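Local coordinates for protein hypothetical aldose 1-epimerase (Klebsiella pneumoniae subsp. pneumoniae MGH 78578, PDB 3TY1) that probably binds carbohydrate, as a member of the galactose mutarotase-like superfamily, although its substrate and any epimerase activity are not established, at residues 117-122 / 206-211; 293-298 / 343-348. All coordinates share one frame; numbering follows the deposited sequence.

Contact 1: 117-122 / 206-211; sequences CGYEWT and YQIIYH. With SO4 (sulfate ion), chain L.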
loop_
_atom_site.group_PDB
_atom_site.type_symbol
_atom_site.label_atom_id
_atom_site.label_comp_id
_atom_site.label_asym_id
_atom_site.label_seq_id
_atom_site.Cartn_x
_atom_site.Cartn_y
_atom_site.Cartn_z
ATOM N N CYS A 117 1.821 15.791 12.811
ATOM C CA CYS A 117 2.249 16.054 11.442
ATOM C C CYS A 117 3.768 16.224 11.513
ATOM O O CYS A 117 4.266 17.310 11.798
ATOM C CB CYS A 117 1.576 17.307 10.929
ATOM S SG CYS A 117 -0.221 17.160 10.859
ATOM N N GLY A 118 4.465 15.109 11.343
ATOM C CA GLY A 118 5.916 15.032 11.562
ATOM C C GLY A 118 6.315 13.558 11.507
ATOM O O GLY A 118 5.547 12.773 10.993
ATOM N N TYR A 119 7.483 13.146 12.014
ATOM C CA TYR A 119 8.526 14.038 12.574
ATOM C C TYR A 119 9.688 14.269 11.621
ATOM O O TYR A 119 10.398 15.265 11.731
ATOM C CB TYR A 119 9.058 13.483 13.894
ATOM C CG TYR A 119 8.060 13.573 15.014
ATOM C CD1 TYR A 119 7.029 12.639 15.141
ATOM C CD2 TYR A 119 8.143 14.600 15.978
ATOM C CE1 TYR A 119 6.103 12.728 16.169
ATOM C CE2 TYR A 119 7.221 14.681 17.038
ATOM C CZ TYR A 119 6.190 13.746 17.111
ATOM O OH TYR A 119 5.270 13.797 18.131
ATOM N N GLU A 120 9.885 13.367 10.671
ATOM C CA GLU A 120 10.987 13.510 9.702
ATOM C C GLU A 120 10.810 14.793 8.851
ATOM O O GLU A 120 11.792 15.481 8.513
ATOM C CB GLU A 120 11.104 12.241 8.851
ATOM C CG GLU A 120 12.448 12.094 8.170
ATOM C CD GLU A 120 12.529 10.936 7.188
ATOM O OE1 GLU A 120 11.903 9.881 7.422
ATOM O OE2 GLU A 120 13.285 11.064 6.199
ATOM N N TRP A 121 9.562 15.113 8.522
ATOM C CA TRP A 121 9.201 16.404 7.918
ATOM C C TRP A 121 7.727 16.670 8.165
ATOM O O TRP A 121 7.013 15.796 8.664
ATOM C CB TRP A 121 9.524 16.486 6.411
ATOM C CG TRP A 121 8.651 15.681 5.580
ATOM C CD1 TRP A 121 7.494 16.085 4.986
ATOM C CD2 TRP A 121 8.790 14.300 5.297
ATOM N NE1 TRP A 121 6.916 15.049 4.332
ATOM C CE2 TRP A 121 7.675 13.925 4.523
ATOM C CE3 TRP A 121 9.746 13.331 5.627
ATOM C CZ2 TRP A 121 7.478 12.610 4.065
ATOM C CZ3 TRP A 121 9.559 12.035 5.180
ATOM C CH2 TRP A 121 8.425 11.684 4.399
ATOM N N THR A 122 7.280 17.862 7.784
ATOM C CA THR A 122 5.898 18.271 7.947
ATOM C C THR A 122 5.506 19.285 6.872
ATOM O O THR A 122 6.306 19.682 6.041
ATOM C CB THR A 122 5.676 18.902 9.357
ATOM O OG1 THR A 122 4.294 18.857 9.672
ATOM C CG2 THR A 122 6.234 20.367 9.440
ATOM N N TYR A 206 14.270 17.475 11.994
ATOM C CA TYR A 206 12.922 17.083 12.360
ATOM C C TYR A 206 12.048 18.314 12.338
ATOM O O TYR A 206 12.551 19.435 12.433
ATOM C CB TYR A 206 12.868 16.374 13.714
ATOM C CG TYR A 206 13.029 17.267 14.944
ATOM C CD1 TYR A 206 14.294 17.570 15.467
ATOM C CD2 TYR A 206 11.917 17.793 15.573
ATOM C CE1 TYR A 206 14.417 18.376 16.606
ATOM C CE2 TYR A 206 12.027 18.588 16.687
ATOM C CZ TYR A 206 13.258 18.877 17.204
ATOM O OH TYR A 206 13.277 19.680 18.306
ATOM N N GLN A 207 10.761 18.075 12.132
ATOM C CA GLN A 207 9.710 19.072 12.217
ATOM C C GLN A 207 8.469 18.434 12.828
ATOM O O GLN A 207 8.211 17.257 12.587
ATOM C CB GLN A 207 9.305 19.587 10.848
ATOM C CG GLN A 207 10.392 20.188 9.991
ATOM C CD GLN A 207 9.861 20.496 8.622
ATOM O OE1 GLN A 207 9.833 19.610 7.753
ATOM N NE2 GLN A 207 9.396 21.745 8.418
ATOM N N ILE A 208 7.674 19.209 13.560
ATOM C CA ILE A 208 6.391 18.678 14.092
ATOM C C ILE A 208 5.354 19.771 14.246
ATOM O O ILE A 208 5.673 20.844 14.695
ATOM C CB ILE A 208 6.599 17.920 15.440
ATOM C CG1 ILE A 208 5.295 17.336 16.032
ATOM C CG2 ILE A 208 7.330 18.815 16.479
ATOM C CD1 ILE A 208 4.598 16.275 15.142
ATOM N N ILE A 209 4.099 19.462 13.889
ATOM C CA ILE A 209 2.966 20.315 14.160
ATOM C C ILE A 209 1.956 19.400 14.875
ATOM O O ILE A 209 1.644 18.302 14.356
ATOM C CB ILE A 209 2.341 20.895 12.841
ATOM C CG1 ILE A 209 3.342 21.761 12.085
ATOM C CG2 ILE A 209 1.051 21.645 13.157
ATOM C CD1 ILE A 209 2.837 22.337 10.768
ATOM N N TYR A 210 1.479 19.822 16.057
ATOM C CA TYR A 210 0.407 19.148 16.789
ATOM C C TYR A 210 -0.911 19.729 16.264
ATOM O O TYR A 210 -1.429 20.738 16.768
ATOM C CB TYR A 210 0.605 19.333 18.290
ATOM C CG TYR A 210 1.669 18.392 18.809
ATOM C CD1 TYR A 210 3.009 18.676 18.689
ATOM C CD2 TYR A 210 1.310 17.159 19.356
ATOM C CE1 TYR A 210 3.974 17.759 19.121
ATOM C CE2 TYR A 210 2.222 16.310 19.809
ATOM C CZ TYR A 210 3.565 16.592 19.692
ATOM O OH TYR A 210 4.471 15.659 20.120
ATOM N N HIS A 211 -1.431 19.097 15.222
ATOM C CA HIS A 211 -2.516 19.620 14.421
ATOM C C HIS A 211 -3.823 19.280 15.132
ATOM O O HIS A 211 -4.352 18.172 14.999
ATOM C CB HIS A 211 -2.390 18.978 13.021
ATOM C CG HIS A 211 -3.124 19.676 11.930
ATOM N ND1 HIS A 211 -4.472 19.941 11.991
ATOM C CD2 HIS A 211 -2.720 20.049 10.688
ATOM C CE1 HIS A 211 -4.869 20.455 10.839
ATOM N NE2 HIS A 211 -3.822 20.548 10.035
HETATM S S SO4 L . -4.210 21.312 6.418
HETATM O O1 SO4 L . -5.512 20.643 6.494
HETATM O O2 SO4 L . -4.346 22.746 6.757
HETATM O O3 SO4 L . -3.251 20.693 7.337
HETATM O O4 SO4 L . -3.702 21.166 5.053
HETATM O O HOH W 1 12.279 18.278 7.835
HETATM O O HOH W 2 7.614 21.964 6.155
#

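Contact 2: 293-298 / 343-348; sequences RQLPVL and AQFDLT. With SO4 (sulfate ion), chain K.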
loop_
_atom_site.group_PDB
_atom_site.type_symbol
_atom_site.label_atom_id
_atom_site.label_comp_id
_atom_site.label_asym_id
_atom_site.label_seq_id
_atom_site.Cartn_x
_atom_site.Cartn_y
_atom_site.Cartn_z
ATOM N N ARG A 293 9.539 26.699 24.088
ATOM C CA ARG A 293 10.888 26.186 23.789
ATOM C C ARG A 293 10.863 24.936 22.924
ATOM O O ARG A 293 11.813 24.654 22.212
ATOM C CB ARG A 293 11.632 25.834 25.066
ATOM C CG ARG A 293 11.908 27.025 25.952
ATOM C CD ARG A 293 12.377 26.576 27.317
ATOM N NE ARG A 293 11.345 25.804 28.000
ATOM C CZ ARG A 293 11.497 25.242 29.204
ATOM N NH1 ARG A 293 12.629 25.379 29.890
ATOM N NH2 ARG A 293 10.502 24.558 29.738
ATOM N N GLN A 294 9.770 24.175 23.015
ATOM C CA GLN A 294 9.584 22.949 22.274
ATOM C C GLN A 294 8.829 23.203 20.967
ATOM O O GLN A 294 9.163 22.626 19.943
ATOM C CB GLN A 294 8.753 21.960 23.123
ATOM C CG GLN A 294 9.353 21.649 24.517
ATOM C CD GLN A 294 8.437 20.793 25.403
ATOM O OE1 GLN A 294 7.232 20.679 25.172
ATOM N NE2 GLN A 294 9.019 20.186 26.417
ATOM N N LEU A 295 7.807 24.051 21.038
ATOM C CA LEU A 295 6.913 24.352 19.922
ATOM C C LEU A 295 6.845 25.898 19.829
ATOM O O LEU A 295 5.919 26.530 20.333
ATOM C CB LEU A 295 5.547 23.671 20.138
ATOM C CG LEU A 295 5.530 22.151 20.208
ATOM C CD1 LEU A 295 4.142 21.643 20.680
ATOM C CD2 LEU A 295 5.927 21.462 18.838
ATOM N N PRO A 296 7.856 26.512 19.207
ATOM C CA PRO A 296 7.912 27.983 19.222
ATOM C C PRO A 296 6.902 28.772 18.430
ATOM O O PRO A 296 6.754 29.971 18.707
ATOM C CB PRO A 296 9.351 28.298 18.743
ATOM C CG PRO A 296 10.029 27.006 18.613
ATOM C CD PRO A 296 8.992 25.962 18.464
ATOM N N VAL A 297 6.223 28.148 17.461
ATOM C CA VAL A 297 5.287 28.831 16.581
ATOM C C VAL A 297 3.906 28.234 16.670
ATOM O O VAL A 297 3.730 27.157 17.238
ATOM C CB VAL A 297 5.784 28.883 15.110
ATOM C CG1 VAL A 297 7.118 29.702 15.067
ATOM C CG2 VAL A 297 5.919 27.498 14.484
ATOM N N LEU A 298 2.936 28.984 16.159
ATOM C CA LEU A 298 1.532 28.581 16.203
ATOM C C LEU A 298 0.843 28.890 14.881
ATOM O O LEU A 298 1.011 29.969 14.325
ATOM C CB LEU A 298 0.835 29.300 17.358
ATOM C CG LEU A 298 -0.646 29.017 17.638
ATOM C CD1 LEU A 298 -0.818 27.583 18.041
ATOM C CD2 LEU A 298 -1.096 29.932 18.794
ATOM N N ALA A 343 13.975 15.114 22.105
ATOM C CA ALA A 343 13.213 16.343 22.162
ATOM C C ALA A 343 11.880 15.974 22.808
ATOM O O ALA A 343 11.246 14.989 22.379
ATOM C CB ALA A 343 12.978 16.860 20.778
ATOM N N GLN A 344 11.444 16.762 23.792
ATOM C CA GLN A 344 10.180 16.539 24.495
ATOM C C GLN A 344 9.095 17.466 23.996
ATOM O O GLN A 344 9.367 18.577 23.560
ATOM C CB GLN A 344 10.363 16.734 26.018
ATOM C CG GLN A 344 11.334 15.750 26.688
ATOM C CD GLN A 344 12.818 16.064 26.451
ATOM O OE1 GLN A 344 13.184 17.211 26.165
ATOM N NE2 GLN A 344 13.676 15.032 26.557
ATOM N N PHE A 345 7.849 16.990 24.064
ATOM C CA PHE A 345 6.658 17.745 23.681
ATOM C C PHE A 345 5.593 17.509 24.766
ATOM O O PHE A 345 5.025 16.418 24.873
ATOM C CB PHE A 345 6.204 17.329 22.265
ATOM C CG PHE A 345 7.311 17.487 21.244
ATOM C CD1 PHE A 345 7.610 18.728 20.712
ATOM C CD2 PHE A 345 8.103 16.401 20.884
ATOM C CE1 PHE A 345 8.681 18.896 19.823
ATOM C CE2 PHE A 345 9.167 16.550 19.976
ATOM C CZ PHE A 345 9.453 17.803 19.454
ATOM N N ASP A 346 5.368 18.541 25.581
ATOM C CA ASP A 346 4.447 18.518 26.723
ATOM C C ASP A 346 3.285 19.472 26.405
ATOM O O ASP A 346 3.510 20.679 26.197
ATOM C CB ASP A 346 5.183 18.975 27.980
ATOM C CG ASP A 346 6.396 18.143 28.268
ATOM O OD1 ASP A 346 6.269 16.891 28.334
ATOM O OD2 ASP A 346 7.500 18.750 28.407
ATOM N N LEU A 347 2.079 18.916 26.287
ATOM C CA LEU A 347 0.874 19.688 25.990
ATOM C C LEU A 347 -0.250 19.278 26.916
ATOM O O LEU A 347 -0.370 18.102 27.257
ATOM C CB LEU A 347 0.422 19.523 24.526
ATOM C CG LEU A 347 1.365 19.947 23.396
ATOM C CD1 LEU A 347 2.288 18.792 23.040
ATOM C CD2 LEU A 347 0.533 20.387 22.179
ATOM N N THR A 348 -1.062 20.239 27.330
ATOM C CA THR A 348 -2.275 19.936 28.109
ATOM C C THR A 348 -3.482 20.482 27.360
ATOM O O THR A 348 -3.523 21.664 27.008
ATOM C CB THR A 348 -2.200 20.541 29.527
ATOM O OG1 THR A 348 -1.010 20.060 30.157
ATOM C CG2 THR A 348 -3.383 20.116 30.337
HETATM S S SO4 K . 12.626 21.217 27.372
HETATM O O1 SO4 K . 12.318 22.506 26.726
HETATM O O2 SO4 K . 14.087 20.997 27.340
HETATM O O3 SO4 K . 12.172 21.242 28.784
HETATM O O4 SO4 K . 11.990 20.078 26.666
HETATM O O HOH W 3 4.806 21.986 24.205
#

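Contact 1: 117-122 / 206-211
Cys117 and Ile209 form a regular antiparallel hydrogen-bonded pair between two strands of the supersandwich fold; the local axes of strands 117-119 and 206-211 run at 152°, roughly antiparallel. Its two backbone bonds are Cys117 N to Ile209 O and Ile209 N to Cys117 O, each 3.0 Å. Further along, past the cis peptide preceding Tyr119, Gln207 N donates to Tyr119 O (2.9 Å).

Side-chain hydrogen bonds tie residues 120-122 back to the strands. Thr122 OG1 folds back to Cys117 O (2.6 Å), meeting it from the opposite face of the carbonyl plane to Ile209 N, so two donors grip this buried oxygen. Gln207 extends toward Thr122: its OE1 accepts a hydrogen bond from Thr122 N (3.1 Å), the donor lying above the amide plane (65° out of it), and another from a water that bridges to Glu120 O. The NE2 end of the same amide is held by Ser320 OG and by a second water, which reaches Thr122 O. On the Ile208 side of the sheet, the Tyr119 hydroxyl donates to Tyr210 OH (2.8 Å), which lies near the Tyr119 ring plane and is also bonded to Asp194, on the neighbouring ten-stranded sheet.

Apolar packing dominates around Ile208. With CG1 anti to the backbone N (chi1 -180°), the side chain runs beside Tyr119 and lays CD1 over one ring face, 3.8 Å from the centroid, a CH-pi contact.

At the other end, Cys117 SG packs obliquely against the His211 ring. His211 ND1 is bonded to Asn213 OD1, while NE2 donates to O3 of a sulfate ion (2.8 Å) that His136 NE2 also binds.

Contact 2: 293-298 / 343-348
Gln294 and Phe345 have the closest CA atoms across the segments, 6.1 Å apart, and no backbone-to-backbone hydrogen bond joins the two. Residues 293-296 form the crossing loop of the supersandwich that leads from strand 285-291 in the ten-stranded sheet to strand 297-304 in the curled mixed sheet; residues 343-348 belong to the former.

The amide of Gln294 joins the loop to the strand. Held by an extended chain (chi2 173°), it offers OE1 to Asp346 N (2.9 Å, the donor tilted 23° from the carbonyl plane) and NE2 to Asp346 OD2 (2.9 Å), so main chain and side chain of one residue are gripped together. The carboxylate is met from above its plane, and its other oxygen, OD1, bonds to His193 ND1. A water links Gln294 OE1 to Asp346 O. Gln294 NE2 also donates to O4 of a sulfate ion (3.0 Å), whose O1 sits over one face of the Arg293 guanidinium; that arginine is salt-bridged to Asp291.

Next to these polar bonds, Leu295 points into the sandwich and crosses Phe345 and Leu347 at about a right angle. Its CD2 approaches Phe345 CD1 at 3.7 Å, and its CD1 meets Leu347 CD2 at 4.1 Å.

In the fold
Contact 1 is buried and lies within the curled mixed sheet, pairing strands 114-119 and 204-214; contact 2 is only partly buried and ties a crossing loop to strand 342-352 of the facing ten-stranded sheet. Their chemistry follows: backbone bonds and buried side chains together carry contact 1, whereas a glutamine amide that also binds a sulfate ion is central to contact 2. Between the sheets they share one apolar layer, their centres about 11 Å apart. Ile208 CG2 packs on Phe345 CE1 at 3.6 Å, and Tyr210 CD1 on Leu295 CD1 at 3.7 Å. Asp194, a partner of contact 1, also bonds through its backbone to Phe345 of contact 2.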